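AAA family ATPase (Sulfolobus acidocaldarius, PDB 2W2U) probably takes part in cell division as an AAA ATPase of the archaeal ESCRT machinery, this chain being its MIT domain with a bound peptide. Local coordinates at residues A[15-18]-A[19-23]; A[68-71]-A[72-76]. All blocks are in the same frame, centred on the assembly; numbering follows the deposited sequence.

Interaction 1 (A[15-18]-A[19-23]); sequences LEEM and ARKYA
M18 and Y22 lie side by side one turn apart on helix 11-31, the first helix of the three-helix MIT domain, and point the same way. Their apolar contact is made by M18 CG, which meets Y22 CE2 at 3.7 Å. Y22 CG lies anti to its carbonyl carbon (chi1 -72°), which swings the ring back along the helix to M18. The ring also leans on the backbone, with Y22 CD2 3.2 Å from M18 O, and the Y22 side chain touches N41 of helix 35-55. With an alanine at Y22, M18 CG is likely to lose its aromatic neighbour and the packing on N41 to be given up.

Charge pairing occupies another side of the helix. E17 and R20 cross at about a right angle in an i to i+3 salt bridge, whose hydrogen bond from R20 NH1 to E17 OE1 is weak at 3.4 Å; the carboxylate oxygen comes in at the guanidinium edge. The second oxygen, E17 OE2, remains 4.1 Å from K21 NZ, close enough for some attraction to be likely, though beyond a salt bridge. E16, by contrast, directs its carboxylate to Y65 and to a basic side chain of the bound peptide.

Regular i to i+4 backbone bonds underlie these pairs, and the one from A19 N to L15 O spans 2.9 Å with an N-H...O angle of 173°.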
loop_
_atom_site.group_PDB
_atom_site.type_symbol
_atom_site.label_atom_id
_atom_site.label_comp_id
_atom_site.label_asym_id
_atom_site.label_seq_id
_atom_site.Cartn_x
_atom_site.Cartn_y
_atom_site.Cartn_z
ATOM N N LEU A 15 3.504 10.055 6.085
ATOM C CA LEU A 15 2.535 9.325 5.262
ATOM C C LEU A 15 3.096 7.997 4.751
ATOM O O LEU A 15 2.389 6.993 4.721
ATOM C CB LEU A 15 2.029 10.185 4.096
ATOM C CG LEU A 15 1.083 11.350 4.431
ATOM C CD1 LEU A 15 0.988 12.296 3.255
ATOM C CD2 LEU A 15 -0.318 10.868 4.850
ATOM N N GLU A 16 4.367 7.990 4.361
ATOM C CA GLU A 16 5.028 6.753 3.943
ATOM C C GLU A 16 4.961 5.663 5.019
ATOM O O GLU A 16 4.660 4.510 4.715
ATOM C CB GLU A 16 6.471 7.019 3.495
ATOM C CG GLU A 16 6.538 7.674 2.117
ATOM C CD GLU A 16 7.915 8.187 1.735
ATOM O OE1 GLU A 16 8.830 8.203 2.586
ATOM O OE2 GLU A 16 8.082 8.573 0.558
ATOM N N GLU A 17 5.229 6.040 6.267
ATOM C CA GLU A 17 5.129 5.119 7.406
ATOM C C GLU A 17 3.690 4.623 7.643
ATOM O O GLU A 17 3.473 3.440 7.948
ATOM C CB GLU A 17 5.721 5.772 8.670
ATOM C CG GLU A 17 5.206 5.227 10.019
ATOM C CD GLU A 17 5.531 3.753 10.288
ATOM O OE1 GLU A 17 6.504 3.207 9.707
ATOM O OE2 GLU A 17 4.797 3.141 11.097
ATOM N N MET A 18 2.728 5.535 7.503
ATOM C CA MET A 18 1.301 5.216 7.599
ATOM C C MET A 18 0.893 4.176 6.558
ATOM O O MET A 18 0.246 3.189 6.887
ATOM C CB MET A 18 0.463 6.489 7.431
ATOM C CG MET A 18 -1.033 6.337 7.731
ATOM S SD MET A 18 -1.947 7.884 7.466
ATOM C CE MET A 18 -1.038 9.006 8.515
ATOM N N ALA A 19 1.273 4.413 5.305
ATOM C CA ALA A 19 1.053 3.463 4.213
ATOM C C ALA A 19 1.707 2.110 4.498
ATOM O O ALA A 19 1.089 1.065 4.282
ATOM C CB ALA A 19 1.569 4.042 2.895
ATOM N N ARG A 20 2.948 2.145 4.994
ATOM C CA ARG A 20 3.690 0.940 5.382
ATOM C C ARG A 20 2.962 0.095 6.434
ATOM O O ARG A 20 2.826 -1.112 6.263
ATOM C CB ARG A 20 5.096 1.305 5.872
ATOM C CG ARG A 20 5.979 0.103 6.177
ATOM C CD ARG A 20 7.394 0.503 6.611
ATOM N NE ARG A 20 8.094 1.258 5.571
ATOM C CZ ARG A 20 8.372 2.558 5.634
ATOM N NH1 ARG A 20 8.031 3.276 6.701
ATOM N NH2 ARG A 20 9.005 3.143 4.627
ATOM N N LYS A 21 2.510 0.737 7.511
ATOM C CA LYS A 21 1.728 0.087 8.568
ATOM C C LYS A 21 0.487 -0.612 8.005
ATOM O O LYS A 21 0.216 -1.762 8.344
ATOM C CB LYS A 21 1.341 1.104 9.658
ATOM C CG LYS A 21 0.129 0.708 10.528
ATOM C CD LYS A 21 -0.177 1.703 11.662
ATOM C CE LYS A 21 -0.433 3.142 11.177
ATOM N NZ LYS A 21 0.771 4.029 11.371
ATOM N N TYR A 22 -0.249 0.076 7.136
ATOM C CA TYR A 22 -1.409 -0.525 6.476
ATOM C C TYR A 22 -1.038 -1.705 5.578
ATOM O O TYR A 22 -1.694 -2.751 5.623
ATOM C CB TYR A 22 -2.205 0.522 5.687
ATOM C CG TYR A 22 -2.982 1.489 6.549
ATOM C CD1 TYR A 22 -3.852 1.027 7.527
ATOM C CD2 TYR A 22 -2.859 2.867 6.374
ATOM C CE1 TYR A 22 -4.582 1.906 8.320
ATOM C CE2 TYR A 22 -3.582 3.759 7.167
ATOM C CZ TYR A 22 -4.443 3.267 8.136
ATOM O OH TYR A 22 -5.173 4.128 8.931
ATOM N N ALA A 23 0.016 -1.531 4.780
ATOM C CA ALA A 23 0.498 -2.575 3.872
ATOM C C ALA A 23 0.932 -3.836 4.623
ATOM O O ALA A 23 0.594 -4.946 4.218
ATOM C CB ALA A 23 1.635 -2.047 3.003
#

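Interaction 2 (A[68-71]-A[72-76]); sequences MINE and YKRRI
M68 and Y72 form the close-packed part of this turn of helix 62-81, the third helix of the MIT three-helix bundle. The methionine is bent at chi2 and chi3, bringing its methyl forward to the phenol end of the tyrosine: M68 CE lies 3.7 Å from Y72 CZ and 3.4 Å from Y72 OH. The same ring has M68 O over one face, offset toward the rim, with Y72 CG 3.2 Å from that oxygen. Y72 is thus packed along its length by the preceding turn, while its hydroxyl is hydrogen-bonded to the backbone of the bound peptide. E71 also works outward, its carboxylate bonding Q67 through OE1 and a polar side chain of the peptide through OE2.

The exposed members, N70, K73 and R74, are held more lightly. At the border between core and solvent I69 runs alongside K73, I69 CG2 touching the aliphatic K73 CE at 3.7 Å, and the lysine's end leads away from the preceding turn. R74 folds back over N70, a bend at chi3 (-95°) laying the guanidinium across the backbone so that its NH2 reaches N70 CB at 3.3 Å. N70 O and E71 N lie over one face of this group, and N70 O accepts from R74 N at 2.9 Å, not from the side chain.

Toward the rest of the bundle, I69 packs on L49 of helix 35-55 and Y72 meets the ring of Y42, which R75 and I76 also touch; R75 forms a salt bridge to D30 of helix 11-31.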
loop_
_atom_site.group_PDB
_atom_site.type_symbol
_atom_site.label_atom_id
_atom_site.label_comp_id
_atom_site.label_asym_id
_atom_site.label_seq_id
_atom_site.Cartn_x
_atom_site.Cartn_y
_atom_site.Cartn_z
ATOM N N MET A 68 3.108 0.278 -6.318
ATOM C CA MET A 68 2.518 -0.426 -5.181
ATOM C C MET A 68 0.988 -0.316 -5.135
ATOM O O MET A 68 0.303 -1.281 -4.772
ATOM C CB MET A 68 3.170 0.005 -3.864
ATOM C CG MET A 68 4.655 -0.388 -3.758
ATOM S SD MET A 68 5.073 -2.062 -4.335
ATOM C CE MET A 68 4.395 -3.058 -3.012
ATOM N N ILE A 69 0.467 0.851 -5.510
ATOM C CA ILE A 69 -0.979 1.049 -5.676
ATOM C C ILE A 69 -1.539 -0.045 -6.592
ATOM O O ILE A 69 -2.520 -0.705 -6.255
ATOM C CB ILE A 69 -1.320 2.476 -6.217
ATOM C CG1 ILE A 69 -1.170 3.519 -5.106
ATOM C CG2 ILE A 69 -2.743 2.542 -6.798
ATOM C CD1 ILE A 69 -1.260 4.961 -5.574
ATOM N N ASN A 70 -0.882 -0.257 -7.728
ATOM C CA ASN A 70 -1.345 -1.235 -8.706
ATOM C C ASN A 70 -1.250 -2.679 -8.227
ATOM O O ASN A 70 -2.166 -3.469 -8.457
ATOM C CB ASN A 70 -0.620 -1.044 -10.037
ATOM C CG ASN A 70 -1.014 0.237 -10.728
ATOM O OD1 ASN A 70 -2.174 0.653 -10.678
ATOM N ND2 ASN A 70 -0.053 0.873 -11.385
ATOM N N GLU A 71 -0.155 -3.010 -7.549
ATOM C CA GLU A 71 0.008 -4.330 -6.952
ATOM C C GLU A 71 -1.089 -4.606 -5.931
ATOM O O GLU A 71 -1.683 -5.684 -5.928
ATOM C CB GLU A 71 1.388 -4.474 -6.305
ATOM C CG GLU A 71 2.526 -4.596 -7.308
ATOM C CD GLU A 71 3.857 -4.958 -6.672
ATOM O OE1 GLU A 71 4.896 -4.710 -7.315
ATOM O OE2 GLU A 71 3.875 -5.492 -5.542
ATOM N N TYR A 72 -1.359 -3.624 -5.075
ATOM C CA TYR A 72 -2.380 -3.766 -4.039
ATOM C C TYR A 72 -3.782 -3.808 -4.637
ATOM O O TYR A 72 -4.612 -4.604 -4.190
ATOM C CB TYR A 72 -2.257 -2.668 -2.974
ATOM C CG TYR A 72 -0.939 -2.674 -2.217
ATOM C CD1 TYR A 72 -0.192 -3.845 -2.077
ATOM C CD2 TYR A 72 -0.453 -1.512 -1.618
ATOM C CE1 TYR A 72 1.012 -3.851 -1.384
ATOM C CE2 TYR A 72 0.746 -1.509 -0.921
ATOM C CZ TYR A 72 1.471 -2.683 -0.805
ATOM O OH TYR A 72 2.665 -2.685 -0.117
ATOM N N LYS A 73 -4.032 -2.974 -5.650
ATOM C CA LYS A 73 -5.302 -3.006 -6.382
ATOM C C LYS A 73 -5.544 -4.383 -6.997
ATOM O O LYS A 73 -6.662 -4.895 -6.958
ATOM C CB LYS A 73 -5.348 -1.950 -7.490
ATOM C CG LYS A 73 -5.631 -0.534 -7.038
ATOM C CD LYS A 73 -5.919 0.347 -8.246
ATOM C CE LYS A 73 -6.191 1.787 -7.848
ATOM N NZ LYS A 73 -7.387 1.921 -6.977
ATOM N N ARG A 74 -4.492 -4.970 -7.565
ATOM C CA ARG A 74 -4.584 -6.293 -8.182
ATOM C C ARG A 74 -4.803 -7.404 -7.158
ATOM O O ARG A 74 -5.511 -8.368 -7.439
ATOM C CB ARG A 74 -3.346 -6.590 -9.028
ATOM C CG ARG A 74 -3.486 -6.238 -10.490
ATOM C CD ARG A 74 -2.159 -6.448 -11.202
ATOM N NE ARG A 74 -1.401 -5.202 -11.285
ATOM C CZ ARG A 74 -0.086 -5.099 -11.125
ATOM N NH1 ARG A 74 0.651 -6.166 -10.847
ATOM N NH2 ARG A 74 0.492 -3.914 -11.229
ATOM N N ARG A 75 -4.201 -7.272 -5.978
ATOM C CA ARG A 75 -4.447 -8.236 -4.904
ATOM C C ARG A 75 -5.876 -8.137 -4.344
ATOM O O ARG A 75 -6.490 -9.160 -4.014
ATOM C CB ARG A 75 -3.396 -8.140 -3.791
ATOM C CG ARG A 75 -3.466 -9.284 -2.769
ATOM C CD ARG A 75 -3.185 -10.663 -3.399
ATOM N NE ARG A 75 -3.338 -11.726 -2.408
ATOM C CZ ARG A 75 -3.271 -13.032 -2.655
ATOM N NH1 ARG A 75 -3.043 -13.492 -3.883
ATOM N NH2 ARG A 75 -3.439 -13.887 -1.661
ATOM N N ILE A 76 -6.394 -6.909 -4.252
ATOM C CA ILE A 76 -7.801 -6.671 -3.894
ATOM C C ILE A 76 -8.740 -7.427 -4.829
ATOM O O ILE A 76 -9.669 -8.093 -4.372
ATOM C CB ILE A 76 -8.190 -5.171 -3.970
ATOM C CG1 ILE A 76 -7.338 -4.307 -3.023
ATOM C CG2 ILE A 76 -9.697 -4.986 -3.723
ATOM C CD1 ILE A 76 -7.831 -4.211 -1.632
#

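Interactions 1 and 2 belong to the first and third helices of the MIT bundle, on opposite sides of the chain's centre, with their own centres about 14 Å apart. They nevertheless touch: A23 CB packs against Y72 OH at 3.3 Å. A hydrogen bond between E16 OE2 and Y65 OH ties helix 11-31 to helix 62-81 a second time, from a residue that also faces the bound peptide. That peptide lies within reach of both contacts, 15-23 offering it a charged partner among apolar packing and 68-76 offering it hydrogen bonds among the same. Helix 35-55 is a further shared neighbour, packed on by side chains of both interactions.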